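Local structure of Thiol:disulfide interchange protein (Klebsiella pneumoniae, 6DXN) at residues I43-D46 against T47-K51; L183-F186 against L187-K190. The protein probably acts as a periplasmic thiol:disulfide oxidoreductase of the DsbA subfamily, introducing disulfide bonds into exported proteins. All blocks are in the same frame, centred on the assembly; numbering follows the deposited sequence.

Interaction 1 of 2, residues I43-D46 against T47-K51; sequences INVD and TAIRK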
ATOM      1  N   ILE A  43       9.237  -4.784   9.560  1.00 20.67           N
ATOM      2  CA  ILE A  43      10.254  -3.781   9.218  1.00 22.37           C
ATOM      3  C   ILE A  43       9.715  -2.402   9.603  1.00 21.96           C
ATOM      4  O   ILE A  43      10.464  -1.530  10.041  1.00 23.31           O
ATOM      5  CB  ILE A  43      10.624  -3.830   7.722  1.00 22.73           C
ATOM      6  CG1 ILE A  43      11.043  -5.234   7.280  1.00 25.19           C
ATOM      7  CG2 ILE A  43      11.697  -2.788   7.402  1.00 24.77           C
ATOM      8  CD1 ILE A  43      11.334  -5.353   5.802  1.00 25.49           C
ATOM      9  N   ASN A  44       8.403  -2.223   9.411  1.00 20.99           N
ATOM     10  CA  ASN A  44       7.741  -0.971   9.726  1.00 20.66           C
ATOM     11  C   ASN A  44       8.286   0.137   8.816  1.00 18.85           C
ATOM     12  O   ASN A  44       8.628   1.237   9.260  1.00 16.35           O
ATOM     13  CB  ASN A  44       7.804  -0.670  11.227  1.00 21.53           C
ATOM     14  CG  ASN A  44       6.850  -1.551  12.004  1.00 23.83           C
ATOM     15  OD1 ASN A  44       5.693  -1.711  11.608  1.00 26.31           O
ATOM     16  ND2 ASN A  44       7.314  -2.117  13.106  1.00 23.38           N
ATOM     17  N   VAL A  45       8.366  -0.191   7.524  1.00 17.20           N
ATOM     18  CA  VAL A  45       8.757   0.760   6.512  1.00 17.39           C
ATOM     19  C   VAL A  45       7.644   1.811   6.406  1.00 15.17           C
ATOM     20  O   VAL A  45       7.913   2.985   6.180  1.00 14.33           O
ATOM     21  CB  VAL A  45       8.966   0.074   5.148  1.00 17.72           C
ATOM     22  CG1 VAL A  45       9.123   1.079   4.024  1.00 17.27           C
ATOM     23  CG2 VAL A  45      10.125  -0.903   5.169  1.00 19.22           C
ATOM     24  N   ASP A  46       6.395   1.364   6.588  1.00 15.08           N
ATOM     25  CA  ASP A  46       5.217   2.240   6.417  1.00 15.10           C
ATOM     26  C   ASP A  46       5.159   3.329   7.498  1.00 15.31           C
ATOM     27  O   ASP A  46       4.895   4.475   7.177  1.00 14.43           O
ATOM     28  CB  ASP A  46       3.916   1.439   6.396  1.00 14.62           C
ATOM     29  CG  ASP A  46       3.672   0.640   5.126  1.00 14.67           C
ATOM     30  OD1 ASP A  46       4.462   0.772   4.166  1.00 15.65           O
ATOM     31  OD2 ASP A  46       2.682  -0.087   5.102  1.00 14.87           O
ATOM     32  N   THR A  47       5.359   2.964   8.771  1.00 16.81           N
ATOM     33  CA  THR A  47       5.328   3.983   9.859  1.00 17.60           C
ATOM     34  C   THR A  47       6.507   4.957   9.691  1.00 17.77           C
ATOM     35  O   THR A  47       6.358   6.183   9.851  1.00 16.75           O
ATOM     36  CB  THR A  47       5.324   3.324  11.245  1.00 19.88           C
ATOM     37  OG1 THR A  47       4.131   2.549  11.359  1.00 21.41           O
ATOM     38  CG2 THR A  47       5.367   4.316  12.389  1.00 18.95           C
ATOM     39  N   ALA A  48       7.676   4.406   9.352  1.00 15.70           N
ATOM     40  CA  ALA A  48       8.893   5.212   9.169  1.00 15.70           C
ATOM     41  C   ALA A  48       8.629   6.337   8.155  1.00 15.86           C
ATOM     42  O   ALA A  48       8.881   7.527   8.423  1.00 16.47           O
ATOM     43  CB  ALA A  48      10.033   4.318   8.740  1.00 15.67           C
ATOM     44  N   ILE A  49       8.103   5.955   6.992  1.00 16.04           N
ATOM     45  CA  ILE A  49       7.776   6.899   5.924  1.00 16.67           C
ATOM     46  C   ILE A  49       6.764   7.950   6.419  1.00 16.56           C
ATOM     47  O   ILE A  49       6.985   9.158   6.226  1.00 17.16           O
ATOM     48  CB  ILE A  49       7.265   6.134   4.681  1.00 16.02           C
ATOM     49  CG1 ILE A  49       8.370   5.271   4.067  1.00 15.89           C
ATOM     50  CG2 ILE A  49       6.677   7.091   3.646  1.00 16.45           C
ATOM     51  CD1 ILE A  49       7.898   4.328   2.982  1.00 15.83           C
ATOM     52  N   ARG A  50       5.674   7.506   7.067  1.00 16.52           N
ATOM     53  CA  ARG A  50       4.582   8.435   7.508  1.00 17.96           C
ATOM     54  C   ARG A  50       5.085   9.454   8.532  1.00 20.10           C
ATOM     55  O   ARG A  50       4.706  10.624   8.496  1.00 20.10           O
ATOM     56  CB  ARG A  50       3.419   7.702   8.175  1.00 18.18           C
ATOM     57  CG  ARG A  50       2.581   6.860   7.229  1.00 20.61           C
ATOM     58  CD  ARG A  50       1.347   6.380   7.963  1.00 21.18           C
ATOM     59  NE  ARG A  50       0.637   5.396   7.189  1.00 23.12           N
ATOM     60  CZ  ARG A  50       0.779   4.082   7.325  1.00 23.77           C
ATOM     61  NH1 ARG A  50       1.596   3.586   8.241  1.00 23.85           N
ATOM     62  NH2 ARG A  50       0.105   3.272   6.539  1.00 22.64           N
ATOM     63  N   LYS A  51       5.914   8.965   9.451  1.00 19.04           N
ATOM     64  CA  LYS A  51       6.497   9.752  10.524  1.00 21.70           C
ATOM     65  C   LYS A  51       7.284  10.946   9.961  1.00 22.34           C
ATOM     66  O   LYS A  51       7.433  11.958  10.644  1.00 19.94           O
ATOM     67  CB  LYS A  51       7.408   8.825  11.333  1.00 22.56           C
ATOM     68  CG  LYS A  51       8.087   9.423  12.557  1.00 25.52           C
ATOM     69  CD  LYS A  51       8.902   8.388  13.316  1.00 27.95           C
ATOM     70  CE  LYS A  51       8.073   7.188  13.725  1.00 29.03           C
ATOM     71  NZ  LYS A  51       8.865   6.207  14.502  1.00 31.71           N
TER
HETATM   72  O   HOH W   1       0.459   0.598   7.158  1.00 16.80           O
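V45 and I49, one helical turn apart, run alongside each other in one direction, with V45 CG1 meeting I49 CD1 at 3.6 Å. The V45 branch reaches this place because CG1 stands anti to the backbone N (chi1 169°), while I49 extends CG1 and CD1 back along the turn past the V45 carbonyl, I49 CG1 3.1 Å from V45 O. The pair is buried: M180 of helix 173-188 and F155 of strand 154-157 touch both residues. D46 and R50 are the polar pair of the same turn, D46 buried and R50 exposed. R50 sends an extended chain past the D46 carbonyl, R50 CG passing 3.3 Å from D46 O, and its NH1 ends 3.7 Å from D46 CB. The charged ends do not join directly: D46 OD2 and R50 NH2 are 4.5 Å apart, and the carboxylate oxygen stands off the guanidinium plane, so no N-H is aimed at it. A water bridges them instead, sitting in plane at the guanidinium edge, 2.8 Å from R50 NH2, and donating to D46 OD2. The stronger partner of D46 is K61, which makes a salt bridge to OD2, and E27 lies close to OD1. Backbone bonds I49 N to V45 O and R50 N to D46 O, each 3.1 Å, hold the turn, whereas A48 N to N44 O is weak. This is the N-terminal turn of an amphipathic helix packed against the thioredoxin-fold sheet, with D46 near the CxxC cysteines.

Interaction 2 of 2, residues L183-F186 against L187-K190; sequences LVLF and LLNK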
ATOM      1  N   LEU A 183      15.035   8.062   1.317  1.00 15.67           N
ATOM      2  CA  LEU A 183      14.959   7.982  -0.152  1.00 16.45           C
ATOM      3  C   LEU A 183      13.622   8.554  -0.643  1.00 17.57           C
ATOM      4  O   LEU A 183      13.597   9.321  -1.613  1.00 19.91           O
ATOM      5  CB  LEU A 183      15.129   6.531  -0.617  1.00 16.37           C
ATOM      6  CG  LEU A 183      14.892   6.282  -2.108  1.00 16.67           C
ATOM      7  CD1 LEU A 183      15.811   7.131  -2.970  1.00 17.47           C
ATOM      8  CD2 LEU A 183      15.073   4.815  -2.450  1.00 16.41           C
ATOM      9  N   VAL A 184      12.517   8.170   0.010  1.00 17.31           N
ATOM     10  CA  VAL A 184      11.197   8.689  -0.379  1.00 19.14           C
ATOM     11  C   VAL A 184      11.247  10.226  -0.370  1.00 19.68           C
ATOM     12  O   VAL A 184      10.848  10.877  -1.341  1.00 18.68           O
ATOM     13  CB  VAL A 184      10.063   8.144   0.516  1.00 19.38           C
ATOM     14  CG1 VAL A 184       8.815   9.024   0.486  1.00 21.30           C
ATOM     15  CG2 VAL A 184       9.694   6.720   0.145  1.00 19.73           C
ATOM     16  N   LEU A 185      11.758  10.797   0.725  1.00 19.88           N
ATOM     17  CA  LEU A 185      11.814  12.255   0.852  1.00 20.00           C
ATOM     18  C   LEU A 185      12.679  12.861  -0.261  1.00 18.86           C
ATOM     19  O   LEU A 185      12.294  13.866  -0.853  1.00 18.80           O
ATOM     20  CB  LEU A 185      12.346  12.627   2.238  1.00 20.98           C
ATOM     21  CG  LEU A 185      11.345  12.488   3.380  1.00 22.57           C
ATOM     22  CD1 LEU A 185      11.971  12.931   4.691  1.00 24.04           C
ATOM     23  CD2 LEU A 185      10.087  13.290   3.097  1.00 23.54           C
ATOM     24  N   PHE A 186      13.828  12.230  -0.521  1.00 18.89           N
ATOM     25  CA  PHE A 186      14.774  12.647  -1.562  1.00 18.92           C
ATOM     26  C   PHE A 186      14.059  12.712  -2.916  1.00 19.68           C
ATOM     27  O   PHE A 186      14.368  13.559  -3.751  1.00 18.00           O
ATOM     28  CB  PHE A 186      15.966  11.686  -1.631  1.00 17.85           C
ATOM     29  CG  PHE A 186      16.912  11.917  -2.786  1.00 19.17           C
ATOM     30  CD1 PHE A 186      16.670  11.349  -4.027  1.00 19.02           C
ATOM     31  CD2 PHE A 186      18.049  12.698  -2.632  1.00 20.32           C
ATOM     32  CE1 PHE A 186      17.533  11.566  -5.090  1.00 20.05           C
ATOM     33  CE2 PHE A 186      18.921  12.902  -3.691  1.00 19.89           C
ATOM     34  CZ  PHE A 186      18.660  12.338  -4.918  1.00 20.84           C
ATOM     35  N   LEU A 187      13.074  11.829  -3.112  1.00 20.50           N
ATOM     36  CA  LEU A 187      12.353  11.792  -4.377  1.00 20.77           C
ATOM     37  C   LEU A 187      11.232  12.839  -4.408  1.00 22.58           C
ATOM     38  O   LEU A 187      10.977  13.409  -5.460  1.00 22.78           O
ATOM     39  CB  LEU A 187      11.818  10.379  -4.621  1.00 21.60           C
ATOM     40  CG  LEU A 187      12.886   9.345  -4.981  1.00 21.50           C
ATOM     41  CD1 LEU A 187      12.273   7.962  -5.132  1.00 21.99           C
ATOM     42  CD2 LEU A 187      13.628   9.745  -6.251  1.00 22.01           C
ATOM     43  N   LEU A 188      10.573  13.076  -3.268  1.00 23.99           N
ATOM     44  CA  LEU A 188       9.485  14.064  -3.208  1.00 24.65           C
ATOM     45  C   LEU A 188      10.040  15.478  -3.418  1.00 26.75           C
ATOM     46  O   LEU A 188       9.342  16.333  -3.966  1.00 24.43           O
ATOM     47  CB  LEU A 188       8.774  13.970  -1.854  1.00 24.89           C
ATOM     48  CG  LEU A 188       7.847  12.770  -1.671  1.00 24.36           C
ATOM     49  CD1 LEU A 188       7.444  12.622  -0.214  1.00 23.75           C
ATOM     50  CD2 LEU A 188       6.616  12.895  -2.561  1.00 23.15           C
ATOM     51  N   ASN A 189      11.293  15.691  -2.990  1.00 30.56           N
ATOM     52  CA  ASN A 189      11.976  16.988  -3.052  1.00 34.58           C
ATOM     53  C   ASN A 189      12.807  17.110  -4.335  1.00 37.60           C
ATOM     54  O   ASN A 189      13.801  17.849  -4.365  1.00 45.00           O
ATOM     55  CB  ASN A 189      12.919  17.188  -1.860  1.00 36.75           C
ATOM     56  CG  ASN A 189      12.274  16.930  -0.515  1.00 39.66           C
ATOM     57  OD1 ASN A 189      11.085  16.627  -0.431  1.00 42.55           O
ATOM     58  ND2 ASN A 189      13.061  17.030   0.544  1.00 37.26           N
ATOM     59  N   LYS A 190      12.394  16.405  -5.391  1.00 40.25           N
ATOM     60  CA  LYS A 190      13.131  16.427  -6.651  1.00 42.28           C
ATOM     61  C   LYS A 190      12.468  17.387  -7.637  1.00 46.03           C
ATOM     62  O   LYS A 190      11.242  17.450  -7.713  1.00 43.21           O
ATOM     63  CB  LYS A 190      13.220  15.010  -7.227  1.00 41.60           C
ATOM     64  CG  LYS A 190      13.868  14.916  -8.600  1.00 42.03           C
ATOM     65  CD  LYS A 190      14.165  13.511  -9.033  1.00 43.41           C
ATOM     66  CE  LYS A 190      15.253  12.863  -8.209  1.00 44.41           C
ATOM     67  NZ  LYS A 190      15.516  11.479  -8.659  1.00 47.67           N
TER
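L183 and L187 run alongside each other in the same direction, L183 CD1 coming within 4.2 Å of L187 CG; I163 of strand 161-163 and F12 of strand 12-14 touch both. The backbone beneath is bonded from L187 N to L183 O at 3.0 Å, with a weak second bond to V184 O. V184 repeats the pattern with L188: CG1, set anti to the backbone N (chi1 159°), meets L188 CD1 at 3.9 Å, and the same turn is bonded from L188 N to V184 O. L185 gives its carbonyl to N189 N at 3.0 Å, the last of these i to i+4 bonds before the chain leaves helical geometry at N189. L185 CD2 comes no nearer than 4.3 Å to L188 CD1. F186 crosses two neighbours obliquely. Its ring atom CD1 lies 4.1 Å from L187 CD2, and CE1 is equally far from K190 CE, the lysine chain bending at chi3 (-68°) to bring its end beside the ring. Y6 meets the same ring edge-to-face, and K190 makes a cation-pi contact with Y161. The chemistry is thus mainly dispersive: aliphatic branches and aromatic rings carry the side-chain contacts, while the lysine adds a charge that is probably stabilised by the Y161 ring.

Interactions 1 and 2 belong to different helices, 45-52 and 173-188, and the centres of the two contacts lie about 15 Å apart, yet they touch through I49 CD1 and V184 CG2 at 4.1 Å. I49 is therefore the joint between them: it packs within its own helix and also against the C-terminal one. Both regions rest on strand 154-157, V45, D46 and I49 on F155, L187 and L188 on V157. D46 of interaction 1 lies near C33 and C36 of the probable redox site without touching them; their predicted disulfide is not formed in this structure. The centre of interaction 1 is about 12 Å from the chain centre, that of interaction 2 about 18 Å.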